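PDB 1XKY: dihydrodipicolinate synthase from Bacillus anthracis, which probably catalyses the condensation of pyruvate with aspartate semialdehyde in the bacterial lysine biosynthesis pathway, as its family of TIM-barrel lyases does. Local coordinates for residues Q268-D273 and S294-I299; A217-G222 and T261-A266; V21-I26 and T36-Y41. All coordinates share one frame; numbering follows the deposited sequence.

Contact 1: residues Q268-D273 and S294-I299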
ATOM      1  N   GLN A 268     -20.892  17.147 -21.786  1.00 25.23           N
ATOM      2  CA  GLN A 268     -21.094  17.276 -23.229  1.00 26.98           C
ATOM      3  C   GLN A 268     -22.149  16.282 -23.736  1.00 27.66           C
ATOM      4  O   GLN A 268     -23.004  16.650 -24.538  1.00 27.77           O
ATOM      5  CB  GLN A 268     -19.758  17.114 -23.969  1.00 27.44           C
ATOM      6  CG  GLN A 268     -19.847  17.072 -25.490  1.00 30.39           C
ATOM      7  CD  GLN A 268     -19.801  15.653 -26.040  1.00 33.87           C
ATOM      8  OE1 GLN A 268     -18.852  14.897 -25.774  1.00 35.88           O
ATOM      9  NE2 GLN A 268     -20.821  15.283 -26.812  1.00 35.61           N
ATOM     10  N   MET A 269     -22.097  15.039 -23.255  1.00 28.81           N
ATOM     11  CA  MET A 269     -23.059  13.998 -23.659  1.00 29.58           C
ATOM     12  C   MET A 269     -24.521  14.358 -23.325  1.00 30.18           C
ATOM     13  O   MET A 269     -25.432  13.941 -24.045  1.00 30.28           O
ATOM     14  CB  MET A 269     -22.711  12.648 -23.007  1.00 29.94           C
ATOM     15  CG  MET A 269     -21.533  11.899 -23.624  1.00 30.59           C
ATOM     16  SD  MET A 269     -20.977  10.501 -22.595  1.00 32.28           S
ATOM     17  CE  MET A 269     -19.567   9.972 -23.555  1.00 31.27           C
ATOM     18  N   VAL A 270     -24.741  15.115 -22.246  1.00 30.35           N
ATOM     19  CA  VAL A 270     -26.097  15.575 -21.884  1.00 30.75           C
ATOM     20  C   VAL A 270     -26.367  17.025 -22.288  1.00 30.63           C
ATOM     21  O   VAL A 270     -27.202  17.696 -21.676  1.00 31.30           O
ATOM     22  CB  VAL A 270     -26.414  15.392 -20.368  1.00 30.74           C
ATOM     23  CG1 VAL A 270     -26.274  13.929 -19.967  1.00 31.70           C
ATOM     24  CG2 VAL A 270     -25.535  16.280 -19.481  1.00 31.05           C
ATOM     25  N   GLY A 271     -25.662  17.507 -23.309  1.00 30.34           N
ATOM     26  CA  GLY A 271     -25.965  18.802 -23.919  1.00 29.94           C
ATOM     27  C   GLY A 271     -25.366  20.038 -23.268  1.00 29.63           C
ATOM     28  O   GLY A 271     -25.723  21.161 -23.641  1.00 29.79           O
ATOM     29  N   LEU A 272     -24.465  19.853 -22.303  1.00 28.68           N
ATOM     30  CA  LEU A 272     -23.776  20.979 -21.679  1.00 28.28           C
ATOM     31  C   LEU A 272     -22.290  20.871 -21.996  1.00 27.54           C
ATOM     32  O   LEU A 272     -21.508  20.364 -21.200  1.00 27.01           O
ATOM     33  CB  LEU A 272     -24.037  21.010 -20.164  1.00 28.50           C
ATOM     34  CG  LEU A 272     -24.280  22.404 -19.564  1.00 30.04           C
ATOM     35  CD1 LEU A 272     -24.519  22.340 -18.067  1.00 31.14           C
ATOM     36  CD2 LEU A 272     -23.130  23.322 -19.859  1.00 30.94           C
ATOM     37  N   ASP A 273     -21.907  21.327 -23.182  1.00 26.83           N
ATOM     38  CA  ASP A 273     -20.510  21.229 -23.614  1.00 26.40           C
ATOM     39  C   ASP A 273     -19.671  22.245 -22.839  1.00 24.85           C
ATOM     40  O   ASP A 273     -19.949  23.445 -22.865  1.00 25.04           O
ATOM     41  CB  ASP A 273     -20.374  21.435 -25.131  1.00 26.92           C
ATOM     42  CG  ASP A 273     -19.016  20.977 -25.666  1.00 28.67           C
ATOM     43  OD1 ASP A 273     -17.978  21.451 -25.160  1.00 30.33           O
ATOM     44  OD2 ASP A 273     -18.980  20.133 -26.594  1.00 32.30           O
ATOM     45  N   SER A 294     -21.982   4.236 -22.042  1.00 23.02           N
ATOM     46  CA  SER A 294     -22.821   3.108 -21.665  1.00 23.79           C
ATOM     47  C   SER A 294     -23.255   3.190 -20.200  1.00 23.72           C
ATOM     48  O   SER A 294     -24.359   2.773 -19.869  1.00 24.14           O
ATOM     49  CB  SER A 294     -22.133   1.784 -21.987  1.00 24.06           C
ATOM     50  OG  SER A 294     -22.225   1.528 -23.387  1.00 26.16           O
ATOM     51  N   VAL A 295     -22.416   3.757 -19.338  1.00 23.74           N
ATOM     52  CA  VAL A 295     -22.812   3.971 -17.943  1.00 23.91           C
ATOM     53  C   VAL A 295     -23.810   5.134 -17.853  1.00 24.09           C
ATOM     54  O   VAL A 295     -24.863   5.009 -17.227  1.00 23.96           O
ATOM     55  CB  VAL A 295     -21.604   4.218 -17.001  1.00 23.93           C
ATOM     56  CG1 VAL A 295     -22.080   4.369 -15.552  1.00 24.21           C
ATOM     57  CG2 VAL A 295     -20.602   3.077 -17.104  1.00 23.88           C
ATOM     58  N   MET A 296     -23.494   6.247 -18.510  1.00 24.32           N
ATOM     59  CA  MET A 296     -24.387   7.411 -18.529  1.00 24.64           C
ATOM     60  C   MET A 296     -25.787   7.058 -19.037  1.00 25.05           C
ATOM     61  O   MET A 296     -26.794   7.546 -18.506  1.00 24.63           O
ATOM     62  CB  MET A 296     -23.794   8.532 -19.391  1.00 24.78           C
ATOM     63  CG  MET A 296     -22.556   9.210 -18.794  1.00 24.59           C
ATOM     64  SD  MET A 296     -22.788   9.841 -17.109  1.00 24.17           S
ATOM     65  CE  MET A 296     -24.053  11.103 -17.337  1.00 26.10           C
ATOM     66  N   GLN A 297     -25.842   6.210 -20.065  1.00 25.69           N
ATOM     67  CA  GLN A 297     -27.114   5.772 -20.652  1.00 26.21           C
ATOM     68  C   GLN A 297     -27.923   4.852 -19.729  1.00 25.92           C
ATOM     69  O   GLN A 297     -29.135   4.726 -19.895  1.00 25.55           O
ATOM     70  CB  GLN A 297     -26.883   5.119 -22.026  1.00 26.57           C
ATOM     71  CG  GLN A 297     -26.583   6.155 -23.104  1.00 28.73           C
ATOM     72  CD  GLN A 297     -26.208   5.575 -24.473  1.00 31.64           C
ATOM     73  OE1 GLN A 297     -26.078   6.325 -25.444  1.00 33.98           O
ATOM     74  NE2 GLN A 297     -26.028   4.253 -24.554  1.00 33.72           N
ATOM     75  N   SER A 298     -27.262   4.236 -18.751  1.00 25.79           N
ATOM     76  CA  SER A 298     -27.947   3.413 -17.747  1.00 25.97           C
ATOM     77  C   SER A 298     -28.544   4.205 -16.564  1.00 25.88           C
ATOM     78  O   SER A 298     -29.193   3.611 -15.708  1.00 25.79           O
ATOM     79  CB  SER A 298     -27.006   2.337 -17.207  1.00 26.01           C
ATOM     80  OG  SER A 298     -25.977   2.896 -16.419  1.00 27.03           O
ATOM     81  N   ILE A 299     -28.331   5.523 -16.516  1.00 25.55           N
ATOM     82  CA  ILE A 299     -28.962   6.367 -15.489  1.00 25.62           C
ATOM     83  C   ILE A 299     -30.460   6.466 -15.791  1.00 26.05           C
ATOM     84  O   ILE A 299     -30.835   6.841 -16.902  1.00 25.43           O
ATOM     85  CB  ILE A 299     -28.394   7.807 -15.475  1.00 25.32           C
ATOM     86  CG1 ILE A 299     -26.889   7.808 -15.176  1.00 24.60           C
ATOM     87  CG2 ILE A 299     -29.140   8.677 -14.443  1.00 25.23           C
ATOM     88  CD1 ILE A 299     -26.246   9.171 -15.359  1.00 23.62           C
TER

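Contact 2: residues A217-G222 and T261-A266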
ATOM      1  N   ALA A 217     -19.806  14.003  -9.030  1.00 13.32           N
ATOM      2  CA  ALA A 217     -20.993  13.381  -9.649  1.00 13.17           C
ATOM      3  C   ALA A 217     -22.217  14.289  -9.737  1.00 13.25           C
ATOM      4  O   ALA A 217     -23.072  14.102 -10.603  1.00 13.23           O
ATOM      5  CB  ALA A 217     -21.360  12.103  -8.911  1.00 13.22           C
ATOM      6  N   SER A 218     -22.302  15.252  -8.826  1.00 13.69           N
ATOM      7  CA  SER A 218     -23.360  16.259  -8.831  1.00 14.12           C
ATOM      8  C   SER A 218     -23.470  17.039 -10.149  1.00 14.08           C
ATOM      9  O   SER A 218     -24.501  17.637 -10.413  1.00 14.43           O
ATOM     10  CB  SER A 218     -23.125  17.242  -7.686  1.00 13.94           C
ATOM     11  OG  SER A 218     -21.862  17.852  -7.844  1.00 15.25           O
ATOM     12  N   HIS A 219     -22.406  17.056 -10.957  1.00 14.60           N
ATOM     13  CA  HIS A 219     -22.484  17.599 -12.320  1.00 14.50           C
ATOM     14  C   HIS A 219     -23.522  16.878 -13.194  1.00 14.99           C
ATOM     15  O   HIS A 219     -24.075  17.488 -14.102  1.00 15.53           O
ATOM     16  CB  HIS A 219     -21.137  17.511 -13.041  1.00 14.53           C
ATOM     17  CG  HIS A 219     -20.098  18.466 -12.539  1.00 13.85           C
ATOM     18  ND1 HIS A 219     -19.937  19.726 -13.069  1.00 15.24           N
ATOM     19  CD2 HIS A 219     -19.121  18.320 -11.612  1.00 11.84           C
ATOM     20  CE1 HIS A 219     -18.927  20.329 -12.466  1.00 13.24           C
ATOM     21  NE2 HIS A 219     -18.413  19.496 -11.579  1.00 13.02           N
ATOM     22  N   VAL A 220     -23.748  15.586 -12.948  1.00 15.10           N
ATOM     23  CA  VAL A 220     -24.660  14.788 -13.770  1.00 15.43           C
ATOM     24  C   VAL A 220     -25.843  14.163 -13.025  1.00 15.46           C
ATOM     25  O   VAL A 220     -26.883  13.927 -13.634  1.00 15.15           O
ATOM     26  CB  VAL A 220     -23.917  13.675 -14.569  1.00 15.69           C
ATOM     27  CG1 VAL A 220     -23.027  14.303 -15.637  1.00 16.17           C
ATOM     28  CG2 VAL A 220     -23.108  12.749 -13.643  1.00 16.53           C
ATOM     29  N   ILE A 221     -25.698  13.896 -11.729  1.00 15.42           N
ATOM     30  CA  ILE A 221     -26.796  13.296 -10.965  1.00 15.28           C
ATOM     31  C   ILE A 221     -27.069  14.043  -9.657  1.00 15.02           C
ATOM     32  O   ILE A 221     -27.391  13.437  -8.647  1.00 14.70           O
ATOM     33  CB  ILE A 221     -26.552  11.789 -10.699  1.00 15.23           C
ATOM     34  CG1 ILE A 221     -25.164  11.566 -10.083  1.00 15.84           C
ATOM     35  CG2 ILE A 221     -26.718  10.987 -12.001  1.00 15.55           C
ATOM     36  CD1 ILE A 221     -25.014  10.223  -9.360  1.00 16.34           C
ATOM     37  N   GLY A 222     -26.972  15.367  -9.702  1.00 15.26           N
ATOM     38  CA  GLY A 222     -27.240  16.201  -8.538  1.00 15.32           C
ATOM     39  C   GLY A 222     -28.638  16.013  -7.973  1.00 15.33           C
ATOM     40  O   GLY A 222     -28.805  15.966  -6.756  1.00 14.51           O
ATOM     41  N   THR A 261     -11.720  14.670 -16.826  1.00 16.54           N
ATOM     42  CA  THR A 261     -11.926  14.554 -18.264  1.00 16.16           C
ATOM     43  C   THR A 261     -13.205  13.784 -18.580  1.00 15.72           C
ATOM     44  O   THR A 261     -13.933  14.126 -19.511  1.00 15.53           O
ATOM     45  CB  THR A 261     -10.718  13.872 -18.931  1.00 16.30           C
ATOM     46  OG1 THR A 261      -9.548  14.678 -18.745  1.00 16.02           O
ATOM     47  CG2 THR A 261     -10.888  13.844 -20.442  1.00 16.82           C
ATOM     48  N   PRO A 262     -13.469  12.742 -17.798  1.00 15.38           N
ATOM     49  CA  PRO A 262     -14.741  12.014 -17.892  1.00 15.32           C
ATOM     50  C   PRO A 262     -16.001  12.841 -17.573  1.00 15.23           C
ATOM     51  O   PRO A 262     -16.985  12.761 -18.315  1.00 15.43           O
ATOM     52  CB  PRO A 262     -14.554  10.855 -16.896  1.00 15.13           C
ATOM     53  CG  PRO A 262     -13.077  10.673 -16.812  1.00 15.26           C
ATOM     54  CD  PRO A 262     -12.531  12.067 -16.886  1.00 15.56           C
ATOM     55  N   VAL A 263     -15.972  13.640 -16.508  1.00 15.57           N
ATOM     56  CA  VAL A 263     -17.144  14.445 -16.146  1.00 15.33           C
ATOM     57  C   VAL A 263     -17.426  15.554 -17.169  1.00 15.61           C
ATOM     58  O   VAL A 263     -18.589  15.790 -17.516  1.00 14.91           O
ATOM     59  CB  VAL A 263     -17.091  14.973 -14.670  1.00 15.44           C
ATOM     60  CG1 VAL A 263     -16.070  16.073 -14.488  1.00 15.14           C
ATOM     61  CG2 VAL A 263     -18.484  15.441 -14.226  1.00 15.62           C
ATOM     62  N   LYS A 264     -16.372  16.189 -17.690  1.00 15.59           N
ATOM     63  CA  LYS A 264     -16.518  17.131 -18.804  1.00 16.00           C
ATOM     64  C   LYS A 264     -17.158  16.491 -20.031  1.00 16.33           C
ATOM     65  O   LYS A 264     -18.012  17.090 -20.667  1.00 15.94           O
ATOM     66  CB  LYS A 264     -15.169  17.732 -19.215  1.00 15.78           C
ATOM     67  CG  LYS A 264     -14.641  18.771 -18.264  1.00 15.90           C
ATOM     68  CD  LYS A 264     -13.576  19.630 -18.926  1.00 15.95           C
ATOM     69  CE  LYS A 264     -13.389  20.929 -18.192  1.00 14.26           C
ATOM     70  NZ  LYS A 264     -12.270  21.735 -18.753  1.00 12.71           N
ATOM     71  N   THR A 265     -16.728  15.276 -20.355  1.00 17.24           N
ATOM     72  CA  THR A 265     -17.255  14.546 -21.499  1.00 17.81           C
ATOM     73  C   THR A 265     -18.709  14.143 -21.258  1.00 18.03           C
ATOM     74  O   THR A 265     -19.529  14.273 -22.148  1.00 18.11           O
ATOM     75  CB  THR A 265     -16.389  13.298 -21.809  1.00 17.64           C
ATOM     76  OG1 THR A 265     -15.001  13.671 -21.818  1.00 18.70           O
ATOM     77  CG2 THR A 265     -16.770  12.680 -23.148  1.00 18.12           C
ATOM     78  N   ALA A 266     -19.019  13.677 -20.048  1.00 18.91           N
ATOM     79  CA  ALA A 266     -20.400  13.347 -19.650  1.00 19.59           C
ATOM     80  C   ALA A 266     -21.343  14.565 -19.716  1.00 20.63           C
ATOM     81  O   ALA A 266     -22.501  14.451 -20.141  1.00 20.48           O
ATOM     82  CB  ALA A 266     -20.414  12.731 -18.250  1.00 19.73           C
TER

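Contact 3: residues V21-I26 and T36-Y41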
ATOM      1  N   VAL A  21     -16.046  21.971 -12.677  1.00 13.39           N
ATOM      2  CA  VAL A  21     -15.131  22.010 -13.808  1.00 13.61           C
ATOM      3  C   VAL A  21     -14.997  23.435 -14.356  1.00 13.79           C
ATOM      4  O   VAL A  21     -15.868  24.285 -14.158  1.00 13.30           O
ATOM      5  CB  VAL A  21     -15.559  21.029 -14.957  1.00 13.63           C
ATOM      6  CG1 VAL A  21     -15.611  19.604 -14.442  1.00 12.76           C
ATOM      7  CG2 VAL A  21     -16.908  21.437 -15.583  1.00 13.42           C
ATOM      8  N   THR A  22     -13.885  23.694 -15.032  1.00 14.44           N
ATOM      9  CA  THR A  22     -13.669  24.979 -15.695  1.00 14.53           C
ATOM     10  C   THR A  22     -13.873  24.803 -17.205  1.00 14.71           C
ATOM     11  O   THR A  22     -13.031  24.186 -17.878  1.00 14.74           O
ATOM     12  CB  THR A  22     -12.260  25.531 -15.410  1.00 14.52           C
ATOM     13  OG1 THR A  22     -12.061  25.640 -13.994  1.00 14.51           O
ATOM     14  CG2 THR A  22     -12.085  26.908 -16.045  1.00 14.26           C
ATOM     15  N   PRO A  23     -15.008  25.296 -17.738  1.00 15.14           N
ATOM     16  CA  PRO A  23     -15.227  25.199 -19.183  1.00 15.45           C
ATOM     17  C   PRO A  23     -14.160  25.914 -20.015  1.00 15.73           C
ATOM     18  O   PRO A  23     -13.783  27.049 -19.700  1.00 15.45           O
ATOM     19  CB  PRO A  23     -16.602  25.863 -19.383  1.00 15.43           C
ATOM     20  CG  PRO A  23     -17.270  25.761 -18.063  1.00 15.41           C
ATOM     21  CD  PRO A  23     -16.175  25.886 -17.051  1.00 14.61           C
ATOM     22  N   PHE A  24     -13.682  25.239 -21.059  1.00 16.67           N
ATOM     23  CA  PHE A  24     -12.746  25.826 -22.017  1.00 17.44           C
ATOM     24  C   PHE A  24     -13.362  25.890 -23.408  1.00 18.49           C
ATOM     25  O   PHE A  24     -14.174  25.032 -23.801  1.00 18.75           O
ATOM     26  CB  PHE A  24     -11.429  25.034 -22.096  1.00 17.43           C
ATOM     27  CG  PHE A  24     -10.651  24.975 -20.799  1.00 16.31           C
ATOM     28  CD1 PHE A  24     -10.126  23.768 -20.347  1.00 15.96           C
ATOM     29  CD2 PHE A  24     -10.435  26.117 -20.036  1.00 16.97           C
ATOM     30  CE1 PHE A  24      -9.401  23.698 -19.152  1.00 14.28           C
ATOM     31  CE2 PHE A  24      -9.701  26.053 -18.841  1.00 14.77           C
ATOM     32  CZ  PHE A  24      -9.190  24.846 -18.406  1.00 14.79           C
ATOM     33  N   ASP A  25     -12.958  26.911 -24.157  1.00 19.36           N
ATOM     34  CA  ASP A  25     -13.366  27.050 -25.538  1.00 20.16           C
ATOM     35  C   ASP A  25     -12.467  26.176 -26.422  1.00 21.12           C
ATOM     36  O   ASP A  25     -11.613  25.421 -25.916  1.00 20.86           O
ATOM     37  CB  ASP A  25     -13.372  28.532 -25.963  1.00 19.89           C
ATOM     38  CG  ASP A  25     -11.993  29.156 -26.023  1.00 20.43           C
ATOM     39  OD1 ASP A  25     -10.967  28.436 -26.088  1.00 18.92           O
ATOM     40  OD2 ASP A  25     -11.945  30.400 -26.024  1.00 20.64           O
ATOM     41  N   ILE A  26     -12.665  26.277 -27.732  1.00 22.08           N
ATOM     42  CA  ILE A  26     -11.963  25.421 -28.679  1.00 23.09           C
ATOM     43  C   ILE A  26     -10.450  25.680 -28.672  1.00 23.12           C
ATOM     44  O   ILE A  26      -9.674  24.800 -29.004  1.00 23.77           O
ATOM     45  CB  ILE A  26     -12.561  25.550 -30.112  1.00 23.63           C
ATOM     46  CG1 ILE A  26     -12.116  24.387 -31.011  1.00 24.95           C
ATOM     47  CG2 ILE A  26     -12.188  26.892 -30.740  1.00 24.26           C
ATOM     48  CD1 ILE A  26     -12.417  23.006 -30.464  1.00 25.98           C
ATOM     49  N   THR A  36     -21.171  30.480 -17.249  1.00 15.69           N
ATOM     50  CA  THR A  36     -22.472  31.009 -16.827  1.00 15.55           C
ATOM     51  C   THR A  36     -23.545  29.924 -16.938  1.00 15.89           C
ATOM     52  O   THR A  36     -24.286  29.675 -15.983  1.00 15.80           O
ATOM     53  CB  THR A  36     -22.869  32.252 -17.645  1.00 15.38           C
ATOM     54  OG1 THR A  36     -21.854  33.251 -17.505  1.00 14.26           O
ATOM     55  CG2 THR A  36     -24.215  32.827 -17.185  1.00 15.89           C
ATOM     56  N   LYS A  37     -23.594  29.244 -18.080  1.00 16.23           N
ATOM     57  CA  LYS A  37     -24.557  28.162 -18.273  1.00 17.15           C
ATOM     58  C   LYS A  37     -24.388  27.071 -17.212  1.00 16.52           C
ATOM     59  O   LYS A  37     -25.373  26.605 -16.625  1.00 15.25           O
ATOM     60  CB  LYS A  37     -24.425  27.558 -19.672  1.00 18.16           C
ATOM     61  CG  LYS A  37     -25.578  26.638 -20.047  1.00 21.56           C
ATOM     62  CD  LYS A  37     -25.286  25.821 -21.314  1.00 25.91           C
ATOM     63  CE  LYS A  37     -25.463  26.616 -22.600  1.00 28.38           C
ATOM     64  NZ  LYS A  37     -24.214  27.309 -23.036  1.00 31.09           N
ATOM     65  N   LEU A  38     -23.137  26.689 -16.955  1.00 15.93           N
ATOM     66  CA  LEU A  38     -22.841  25.609 -16.011  1.00 15.81           C
ATOM     67  C   LEU A  38     -23.228  25.969 -14.581  1.00 15.49           C
ATOM     68  O   LEU A  38     -23.808  25.152 -13.874  1.00 15.63           O
ATOM     69  CB  LEU A  38     -21.351  25.232 -16.058  1.00 15.57           C
ATOM     70  CG  LEU A  38     -20.897  24.182 -15.028  1.00 14.77           C
ATOM     71  CD1 LEU A  38     -21.623  22.876 -15.247  1.00 15.23           C
ATOM     72  CD2 LEU A  38     -19.389  23.974 -15.099  1.00 15.88           C
ATOM     73  N   VAL A  39     -22.883  27.182 -14.154  1.00 15.60           N
ATOM     74  CA  VAL A  39     -23.215  27.653 -12.800  1.00 15.58           C
ATOM     75  C   VAL A  39     -24.727  27.627 -12.567  1.00 15.87           C
ATOM     76  O   VAL A  39     -25.198  27.121 -11.543  1.00 15.36           O
ATOM     77  CB  VAL A  39     -22.659  29.066 -12.532  1.00 15.53           C
ATOM     78  CG1 VAL A  39     -23.249  29.655 -11.257  1.00 15.19           C
ATOM     79  CG2 VAL A  39     -21.130  29.031 -12.434  1.00 15.61           C
ATOM     80  N   ASN A  40     -25.485  28.141 -13.530  1.00 16.22           N
ATOM     81  CA  ASN A  40     -26.952  28.150 -13.406  1.00 16.76           C
ATOM     82  C   ASN A  40     -27.552  26.748 -13.383  1.00 16.78           C
ATOM     83  O   ASN A  40     -28.468  26.459 -12.590  1.00 16.13           O
ATOM     84  CB  ASN A  40     -27.573  28.995 -14.518  1.00 16.77           C
ATOM     85  CG  ASN A  40     -27.406  30.479 -14.262  1.00 17.71           C
ATOM     86  OD1 ASN A  40     -27.703  30.961 -13.170  1.00 17.56           O
ATOM     87  ND2 ASN A  40     -26.924  31.206 -15.258  1.00 18.31           N
ATOM     88  N   TYR A  41     -27.018  25.884 -14.243  1.00 16.75           N
ATOM     89  CA  TYR A  41     -27.404  24.477 -14.251  1.00 17.13           C
ATOM     90  C   TYR A  41     -27.199  23.822 -12.872  1.00 16.48           C
ATOM     91  O   TYR A  41     -28.112  23.184 -12.323  1.00 16.11           O
ATOM     92  CB  TYR A  41     -26.642  23.708 -15.341  1.00 17.47           C
ATOM     93  CG  TYR A  41     -26.813  22.207 -15.201  1.00 18.43           C
ATOM     94  CD1 TYR A  41     -27.913  21.557 -15.754  1.00 19.52           C
ATOM     95  CD2 TYR A  41     -25.902  21.455 -14.466  1.00 18.39           C
ATOM     96  CE1 TYR A  41     -28.091  20.183 -15.599  1.00 21.43           C
ATOM     97  CE2 TYR A  41     -26.060  20.080 -14.312  1.00 20.56           C
ATOM     98  CZ  TYR A  41     -27.159  19.445 -14.876  1.00 21.86           C
ATOM     99  OH  TYR A  41     -27.322  18.075 -14.714  1.00 21.72           O
TER

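Contact 1: residues Q268-D273 and S294-I299
Met296 of helix 286-297 meets Met269 and Val270, the two residues at which helix 261-269 gives way to a turn, in a small apolar contact of 91 Å². Both helices belong to the C-terminal helices that follow the eight-stranded TIM barrel, and the contact is a worked example of one bent side chain touching two neighbours with different atoms. At the root of Met296, CB points toward the other helix end but stays 4.7 Å from Met269 SD. The next atom, CG, makes the closest approach, 4.3 Å from that same sulfur. Here the chain bends: with chi1 -70° and chi2 -54° it curls rather than extends, and SD turns from Met269 toward Ala266. The terminal methyl, CE, comes to 4.5 Å from Val270 CG1, and it also packs on Val220 of helix 218-234. Met269 behaves in the contrary way: its chain is extended from CB to CE, and it also touches Arg289, Leu292 and Gln293. Val270 is the first residue to leave helical backbone angles, and its CB still points toward the segment of Met296. A Schellman motif closes the helix, with Gly271 at positive phi in the C-prime position, Gly271 N bound to Gln268 O (3.1 Å) and Leu272 N to Leu267 O. Across the contact, Ser298 N donates to Val295 O at 2.9 Å, and Ser298 OG, itself also bound to Arg249, gives a second bond to Val295 O at 2.5 Å, lying in the carbonyl plane on a lone pair with a C=O...OG angle of 129°.

Contact 2: residues A217-G222 and T261-A266
Val263 and Ala266, roughly one turn apart on helix 261-269, face His219 and Val220 at the beginning of helix 218-234, and the two segments bury 156 Å² without a hydrogen bond between them. The segment 261-266 starts on Thr261, whose carbonyl oxygen is gripped twice: Thr265 N and Thr265 OG1 (2.6 Å) approach it from opposite faces of its plane, the hydroxyl tilted 27° from that plane. Pro262 follows and passes its carbonyl to Ala266 N in the regular helical bond. Val263 is the largest single contributor to the contact. Its chi1 of 72° leaves CG2 trans to the amide nitrogen and swings that methyl over to the histidine; it sits 3.6 Å from His219 CB, then 3.8 Å from His219 CG and 3.9 Å from His219 CD2. The two side chains meet at about a right angle. The imidazole is held at its far end, where His219 NE2 bonds to Ala19 O in the first barrel strand; NE2 is thus satisfied, while CB and the CG-CD2 side of the ring meet the valine methyl obliquely. Lys264 starts away from this interface, and its NZ finds Glu58 in a salt bridge and the carbonyls of Thr22 and Ser276. Ala266 ends the segment with a single methyl, its CB 4.0 Å from Val220 CG1; both side chains also touch Met296. Such buried packing joins the helix after the eighth strand of the (βα)8 barrel to one of the C-terminal helices that this family adds to it.

Contact 3: residues V21-I26 and T36-Y41
Leu38 of helix 32-44 makes a buried, apolar contact with Val21 and Pro23, which lie in the loop leading from barrel strand 16-19 to that helix; 107 Å² is covered. A single methyl does the work: Leu38 CD2 is 3.6 Å from Val21 CG2 and 4.1 Å from Pro23 CG, and it also rests against the Val21 carbonyl, 3.7 Å from Val21 O. The leucine starts out anti to its own backbone N (chi1 175°), which directs its fork into the loop, where it crosses the valine at about a right angle. Pro23 brings CG to Leu38 and also touches Lys34 and Thr35, about a turn earlier in the same helix. Farther along the loop, Thr22 O stands 3.6 Å above the Phe24 ring, over its centre, and that ring makes a cation-pi pair with Arg278. The loop thus folds back on the helix it precedes, within the first β/α unit of the barrel. On one flank Val21 packs on Val263 and Leu267 of helix 261-269, and on another Thr36 and Val39 touch helix 64-78.

How the contacts relate
None of the three contacts has a hydrogen bond across its segments, yet their settings and chemistry differ. Contact 1 is partly buried, where two C-terminal helices end, and uses thioethers; contacts 2 and 3 are buried and nearer the centre of the chain, the former setting a methyl on an imidazole, the latter bringing aliphatic groups together. Contacts 1 and 2 share helix 261-269, their centres about 8 Å apart, and also meet where Ile299 CD1 lies 3.8 Å from Ile221 CG2. Contact 3 belongs to the first β/α unit. It reaches contact 1 by packing, through Leu272 on Lys37, Leu38 and Tyr41, whereas a polar link, made by Lys264, joins it to contact 2.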